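Local coordinates for deacetylase EF_0837 (Enterococcus faecalis, PDB 2ICS), which uses a binuclear zinc centre of the amidohydrolase type to hydrolyse acetyl-(R)-mandelate, though only with very low efficiency in vitro, at residues D58-D72 and A267-E279. Residues are numbered along the deposited sequence; the frame is centred on the assembly and turned at random.
Sequences DDHVHCFEKMALYYD and ASISTDIYIRNRE. With ZN (zinc ion), chain B; ADE (adenine), chain D.
Asp272 N donates to His60 O (2.8 Å) and Ile275 N to Tyr71 O, so the backbone of 267-279 is tied both to the end of strand 51-61 and to the returning limb of the loop that follows it. Beside the first tie, His60, His62 and Asp272 converge on one zinc ion, the HxH pair and late aspartate characteristic of amidohydrolase TIM barrels; a water and the carboxylated Lys154 complete the site. Zinc is 2.2 Å from His60 NE2, 2.0 Å from His62 NE2 and 2.2 Å from Asp272 OD1. Asp272 runs alongside His60, a chi1 of 178° turning its CG opposite the backbone N; its CB sits over a face of that imidazole, while OD1 lies at the edge of the His62 ring. ND1 of His60 is hydrogen-bonded to Thr210 OG1 and ND1 of His62 to Thr91 OG1, which fixes the rotation of both rings. On the strand side, away from the metal, Asp58 holds Thr271 through both oxygens on their syn sides: OD2 takes the hydroxyl OG1 at 2.6 Å and OD1 the backbone N. Tyr70 lays CD1 over the centre of one face of the Tyr274 ring, planes 41° apart, and brings OH to 2.7 Å from adenine N1. Farther out, Arg278 grips Asp72 side-on, NE to OD2 and NH2 to OD1 (2.8 Å), while Ile275 CG2 makes a CH-pi contact over the Tyr71 ring. Strand 83-89 pairs with Asp58 and Val61, helix 74-77 packs against Val61 and Asp72, and helix 286-296 covers Ile269 and Thr271.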
loop_
_atom_site.group_PDB
_atom_site.type_symbol
_atom_site.label_atom_id
_atom_site.label_comp_id
_atom_site.label_asym_id
_atom_site.label_seq_id
_atom_site.Cartn_x
_atom_site.Cartn_y
_atom_site.Cartn_z
ATOM N N ASP A 58 1.809 -2.749 2.648
ATOM C CA ASP A 58 1.722 -2.344 1.243
ATOM C C ASP A 58 0.237 -2.315 0.890
ATOM O O ASP A 58 -0.344 -3.362 0.630
ATOM C CB ASP A 58 2.433 -3.371 0.362
ATOM C CG ASP A 58 2.727 -2.847 -1.030
ATOM O OD1 ASP A 58 2.043 -1.899 -1.474
ATOM O OD2 ASP A 58 3.641 -3.396 -1.686
ATOM N N ASP A 59 -0.377 -1.133 0.865
ATOM C CA ASP A 59 -1.810 -1.060 0.584
ATOM C C ASP A 59 -2.256 -1.084 -0.879
ATOM O O ASP A 59 -3.397 -0.746 -1.185
ATOM C CB ASP A 59 -2.456 0.137 1.312
ATOM C CG ASP A 59 -2.054 1.478 0.731
ATOM O OD1 ASP A 59 -1.514 1.514 -0.397
ATOM O OD2 ASP A 59 -2.297 2.499 1.408
ATOM N N HIS A 60 -1.365 -1.451 -1.789
ATOM C CA HIS A 60 -1.770 -1.579 -3.179
ATOM C C HIS A 60 -0.978 -2.740 -3.751
ATOM O O HIS A 60 0.173 -2.596 -4.168
ATOM C CB HIS A 60 -1.542 -0.306 -3.997
ATOM C CG HIS A 60 -2.127 -0.382 -5.373
ATOM N ND1 HIS A 60 -2.580 0.707 -6.084
ATOM C CD2 HIS A 60 -2.313 -1.454 -6.188
ATOM C CE1 HIS A 60 -3.017 0.273 -7.283
ATOM N NE2 HIS A 60 -2.875 -1.032 -7.394
ATOM N N VAL A 61 -1.632 -3.895 -3.783
ATOM C CA VAL A 61 -1.009 -5.123 -4.240
ATOM C C VAL A 61 -1.970 -5.974 -5.080
ATOM O O VAL A 61 -3.171 -5.729 -5.103
ATOM C CB VAL A 61 -0.555 -5.915 -2.990
ATOM C CG1 VAL A 61 -0.540 -7.392 -3.261
ATOM C CG2 VAL A 61 0.797 -5.414 -2.536
ATOM N N HIS A 62 -1.423 -6.968 -5.770
ATOM C CA HIS A 62 -2.211 -7.897 -6.565
ATOM C C HIS A 62 -1.636 -9.280 -6.277
ATOM O O HIS A 62 -0.615 -9.685 -6.843
ATOM C CB HIS A 62 -2.125 -7.532 -8.041
ATOM C CG HIS A 62 -2.843 -6.261 -8.370
ATOM N ND1 HIS A 62 -4.212 -6.119 -8.305
ATOM C CD2 HIS A 62 -2.360 -5.029 -8.669
ATOM C CE1 HIS A 62 -4.509 -4.833 -8.551
ATOM N NE2 HIS A 62 -3.418 -4.129 -8.781
ATOM N N CYS A 63 -2.288 -9.992 -5.363
ATOM C CA CYS A 63 -1.811 -11.301 -4.958
ATOM C C CYS A 63 -2.809 -12.459 -4.953
ATOM O O CYS A 63 -2.695 -13.362 -4.122
ATOM C CB CYS A 63 -1.152 -11.193 -3.580
ATOM S SG CYS A 63 -2.223 -10.538 -2.295
ATOM N N PHE A 64 -3.792 -12.425 -5.850
ATOM C CA PHE A 64 -4.741 -13.531 -5.973
ATOM C C PHE A 64 -4.010 -14.430 -6.970
ATOM O O PHE A 64 -4.050 -14.180 -8.175
ATOM C CB PHE A 64 -6.073 -13.064 -6.571
ATOM C CG PHE A 64 -7.071 -14.179 -6.785
ATOM C CD1 PHE A 64 -8.216 -13.969 -7.548
ATOM C CD2 PHE A 64 -6.868 -15.443 -6.225
ATOM C CE1 PHE A 64 -9.146 -14.993 -7.756
ATOM C CE2 PHE A 64 -7.789 -16.473 -6.427
ATOM C CZ PHE A 64 -8.930 -16.248 -7.193
ATOM N N GLU A 65 -3.338 -15.464 -6.465
ATOM C CA GLU A 65 -2.541 -16.350 -7.314
ATOM C C GLU A 65 -3.251 -17.077 -8.462
ATOM O O GLU A 65 -2.592 -17.560 -9.386
ATOM C CB GLU A 65 -1.783 -17.370 -6.449
ATOM C CG GLU A 65 -2.644 -18.457 -5.823
ATOM C CD GLU A 65 -1.815 -19.500 -5.086
ATOM O OE1 GLU A 65 -1.333 -19.217 -3.967
ATOM O OE2 GLU A 65 -1.635 -20.607 -5.633
ATOM N N LYS A 66 -4.577 -17.148 -8.422
ATOM C CA LYS A 66 -5.319 -17.832 -9.478
ATOM C C LYS A 66 -5.766 -16.937 -10.635
ATOM O O LYS A 66 -6.303 -17.432 -11.626
ATOM C CB LYS A 66 -6.540 -18.550 -8.893
ATOM C CG LYS A 66 -6.198 -19.737 -8.011
ATOM C CD LYS A 66 -5.376 -20.768 -8.771
ATOM C CE LYS A 66 -5.171 -22.025 -7.945
ATOM N NZ LYS A 66 -6.474 -22.669 -7.606
HETATM N N MSE A 67 -5.543 -15.632 -10.512
HETATM C CA MSE A 67 -5.933 -14.688 -11.562
HETATM C C MSE A 67 -5.018 -14.809 -12.773
HETATM O O MSE A 67 -3.832 -15.097 -12.643
HETATM C CB MSE A 67 -5.912 -13.251 -11.026
HETATM C CG MSE A 67 -6.438 -12.193 -11.997
HETATM SE SE MSE A 67 -8.257 -12.512 -12.628
HETATM C CE MSE A 67 -9.218 -12.257 -10.971
ATOM N N ALA A 68 -5.592 -14.567 -13.949
ATOM C CA ALA A 68 -4.904 -14.662 -15.233
ATOM C C ALA A 68 -3.466 -14.169 -15.291
ATOM O O ALA A 68 -2.531 -14.925 -15.025
ATOM C CB ALA A 68 -5.726 -13.955 -16.303
ATOM N N LEU A 69 -3.292 -12.905 -15.657
ATOM C CA LEU A 69 -1.955 -12.331 -15.785
ATOM C C LEU A 69 -1.571 -11.493 -14.572
ATOM O O LEU A 69 -0.446 -11.564 -14.083
ATOM C CB LEU A 69 -1.887 -11.452 -17.037
ATOM C CG LEU A 69 -2.561 -11.965 -18.316
ATOM C CD1 LEU A 69 -2.232 -11.025 -19.469
ATOM C CD2 LEU A 69 -2.087 -13.376 -18.633
ATOM N N TYR A 70 -2.527 -10.700 -14.108
ATOM C CA TYR A 70 -2.358 -9.807 -12.971
ATOM C C TYR A 70 -2.430 -10.598 -11.655
ATOM O O TYR A 70 -3.489 -10.680 -11.038
ATOM C CB TYR A 70 -3.475 -8.761 -13.032
ATOM C CG TYR A 70 -3.049 -7.322 -12.813
ATOM C CD1 TYR A 70 -1.991 -6.759 -13.533
ATOM C CD2 TYR A 70 -3.726 -6.511 -11.902
ATOM C CE1 TYR A 70 -1.622 -5.421 -13.342
ATOM C CE2 TYR A 70 -3.369 -5.177 -11.709
ATOM C CZ TYR A 70 -2.316 -4.641 -12.427
ATOM O OH TYR A 70 -1.946 -3.337 -12.207
ATOM N N TYR A 71 -1.307 -11.166 -11.220
ATOM C CA TYR A 71 -1.286 -11.961 -9.992
ATOM C C TYR A 71 0.115 -12.092 -9.393
ATOM O O TYR A 71 1.106 -11.649 -9.974
ATOM C CB TYR A 71 -1.799 -13.376 -10.289
ATOM C CG TYR A 71 -0.767 -14.232 -11.005
ATOM C CD1 TYR A 71 0.099 -15.062 -10.291
ATOM C CD2 TYR A 71 -0.596 -14.142 -12.386
ATOM C CE1 TYR A 71 1.115 -15.774 -10.935
ATOM C CE2 TYR A 71 0.418 -14.848 -13.039
ATOM C CZ TYR A 71 1.271 -15.659 -12.307
ATOM O OH TYR A 71 2.302 -16.330 -12.938
ATOM N N ASP A 72 0.174 -12.722 -8.223
ATOM C CA ASP A 72 1.434 -13.004 -7.546
ATOM C C ASP A 72 1.147 -13.873 -6.337
ATOM O O ASP A 72 -0.012 -14.168 -6.042
ATOM C CB ASP A 72 2.149 -11.724 -7.098
ATOM C CG ASP A 72 3.663 -11.871 -7.139
ATOM O OD1 ASP A 72 4.152 -13.000 -6.889
ATOM O OD2 ASP A 72 4.363 -10.870 -7.418
ATOM N N ALA A 267 0.918 10.538 0.821
ATOM C CA ALA A 267 0.510 10.163 2.168
ATOM C C ALA A 267 0.959 8.742 2.479
ATOM O O ALA A 267 1.300 8.417 3.620
ATOM C CB ALA A 267 -1.006 10.272 2.301
ATOM N N SER A 268 0.942 7.891 1.457
ATOM C CA SER A 268 1.344 6.504 1.623
ATOM C C SER A 268 2.103 5.995 0.406
ATOM O O SER A 268 1.846 6.404 -0.734
ATOM C CB SER A 268 0.117 5.616 1.888
ATOM O OG SER A 268 -0.889 5.802 0.904
ATOM N N ILE A 269 3.040 5.094 0.673
ATOM C CA ILE A 269 3.874 4.499 -0.351
ATOM C C ILE A 269 3.460 3.049 -0.575
ATOM O O ILE A 269 3.399 2.258 0.366
ATOM C CB ILE A 269 5.359 4.575 0.072
ATOM C CG1 ILE A 269 5.790 6.041 0.147
ATOM C CG2 ILE A 269 6.246 3.810 -0.906
ATOM C CD1 ILE A 269 7.162 6.230 0.736
ATOM N N SER A 270 3.152 2.717 -1.825
ATOM C CA SER A 270 2.740 1.365 -2.195
ATOM C C SER A 270 3.381 0.987 -3.527
ATOM O O SER A 270 3.864 1.848 -4.263
ATOM C CB SER A 270 1.216 1.264 -2.288
ATOM O OG SER A 270 0.701 2.202 -3.214
ATOM N N THR A 271 3.334 -0.299 -3.852
ATOM C CA THR A 271 3.982 -0.822 -5.049
ATOM C C THR A 271 3.174 -1.133 -6.300
ATOM O O THR A 271 3.716 -1.051 -7.405
ATOM C CB THR A 271 4.701 -2.128 -4.714
ATOM O OG1 THR A 271 3.727 -3.084 -4.270
ATOM C CG2 THR A 271 5.735 -1.910 -3.611
ATOM N N ASP A 272 1.901 -1.486 -6.133
ATOM C CA ASP A 272 1.065 -1.923 -7.254
ATOM C C ASP A 272 1.868 -3.033 -7.928
ATOM O O ASP A 272 1.997 -3.100 -9.146
ATOM C CB ASP A 272 0.777 -0.822 -8.261
ATOM C CG ASP A 272 -0.052 -1.331 -9.435
ATOM O OD1 ASP A 272 -0.820 -2.293 -9.238
ATOM O OD2 ASP A 272 0.049 -0.780 -10.550
ATOM N N ILE A 273 2.410 -3.901 -7.088
ATOM C CA ILE A 273 3.244 -5.009 -7.517
ATOM C C ILE A 273 2.459 -6.263 -7.903
ATOM O O ILE A 273 1.375 -6.532 -7.380
ATOM C CB ILE A 273 4.216 -5.378 -6.374
ATOM C CG1 ILE A 273 5.278 -6.358 -6.854
ATOM C CG2 ILE A 273 3.433 -6.005 -5.207
ATOM C CD1 ILE A 273 6.351 -6.620 -5.801
ATOM N N TYR A 274 3.014 -7.010 -8.847
ATOM C CA TYR A 274 2.451 -8.285 -9.270
ATOM C C TYR A 274 3.663 -9.008 -9.849
ATOM O O TYR A 274 4.681 -8.367 -10.132
ATOM C CB TYR A 274 1.284 -8.111 -10.258
ATOM C CG TYR A 274 1.610 -7.767 -11.683
ATOM C CD1 TYR A 274 1.481 -8.725 -12.691
ATOM C CD2 TYR A 274 1.973 -6.474 -12.043
ATOM C CE1 TYR A 274 1.703 -8.395 -14.024
ATOM C CE2 TYR A 274 2.198 -6.133 -13.370
ATOM C CZ TYR A 274 2.060 -7.096 -14.356
ATOM O OH TYR A 274 2.275 -6.760 -15.673
ATOM N N ILE A 275 3.577 -10.324 -9.999
ATOM C CA ILE A 275 4.727 -11.101 -10.439
ATOM C C ILE A 275 5.608 -10.526 -11.549
ATOM O O ILE A 275 6.832 -10.566 -11.440
ATOM C CB ILE A 275 4.309 -12.556 -10.791
ATOM C CG1 ILE A 275 5.550 -13.453 -10.807
ATOM C CG2 ILE A 275 3.595 -12.606 -12.140
ATOM C CD1 ILE A 275 5.244 -14.937 -10.665
ATOM N N ARG A 276 5.007 -9.970 -12.592
ATOM C CA ARG A 276 5.786 -9.426 -13.701
ATOM C C ARG A 276 6.666 -8.224 -13.369
ATOM O O ARG A 276 7.854 -8.226 -13.707
ATOM C CB ARG A 276 4.869 -9.087 -14.883
ATOM C CG ARG A 276 4.173 -10.308 -15.479
ATOM C CD ARG A 276 3.274 -9.950 -16.665
ATOM N NE ARG A 276 4.028 -9.394 -17.787
ATOM C CZ ARG A 276 3.498 -9.091 -18.969
ATOM N NH1 ARG A 276 2.202 -9.289 -19.194
ATOM N NH2 ARG A 276 4.265 -8.589 -19.931
ATOM N N ASN A 277 6.118 -7.198 -12.719
ATOM C CA ASN A 277 6.966 -6.054 -12.399
ATOM C C ASN A 277 7.848 -6.315 -11.184
ATOM O O ASN A 277 8.770 -5.553 -10.913
ATOM C CB ASN A 277 6.157 -4.751 -12.220
ATOM C CG ASN A 277 5.132 -4.825 -11.109
ATOM O OD1 ASN A 277 5.395 -5.358 -10.036
ATOM N ND2 ASN A 277 3.957 -4.254 -11.357
ATOM N N ARG A 278 7.578 -7.402 -10.464
ATOM C CA ARG A 278 8.397 -7.763 -9.307
ATOM C C ARG A 278 9.643 -8.503 -9.786
ATOM O O ARG A 278 10.757 -8.216 -9.343
ATOM C CB ARG A 278 7.638 -8.680 -8.333
ATOM C CG ARG A 278 8.583 -9.475 -7.419
ATOM C CD ARG A 278 7.878 -10.186 -6.272
ATOM N NE ARG A 278 7.108 -11.356 -6.690
ATOM C CZ ARG A 278 7.634 -12.535 -7.021
ATOM N NH1 ARG A 278 8.952 -12.721 -6.989
ATOM N NH2 ARG A 278 6.836 -13.533 -7.380
ATOM N N GLU A 279 9.442 -9.469 -10.679
ATOM C CA GLU A 279 10.548 -10.264 -11.205
ATOM C C GLU A 279 11.434 -9.482 -12.159
ATOM O O GLU A 279 12.655 -9.544 -12.069
ATOM C CB GLU A 279 10.032 -11.513 -11.939
ATOM C CG GLU A 279 9.602 -12.668 -11.049
ATOM C CD GLU A 279 9.229 -13.924 -11.840
ATOM O OE1 GLU A 279 8.750 -14.894 -11.223
ATOM O OE2 GLU A 279 9.415 -13.945 -13.078
HETATM ZN ZN ZN B . -3.046 -2.231 -9.266
HETATM N N9 ADE D . -3.475 -0.053 -17.847
HETATM C C8 ADE D . -3.609 1.167 -17.244
HETATM N N7 ADE D . -3.519 1.046 -15.948
HETATM C C5 ADE D . -3.323 -0.257 -15.632
HETATM C C6 ADE D . -3.155 -0.993 -14.421
HETATM N N6 ADE D . -3.175 -0.348 -13.196
HETATM N N1 ADE D . -2.975 -2.333 -14.495
HETATM C C2 ADE D . -2.952 -2.982 -15.672
HETATM N N3 ADE D . -3.106 -2.329 -16.830
HETATM C C4 ADE D . -3.292 -0.987 -16.857
HETATM O O HOH W 1 1.321 1.011 1.908
HETATM O O HOH W 2 -2.460 -0.746 -10.493
#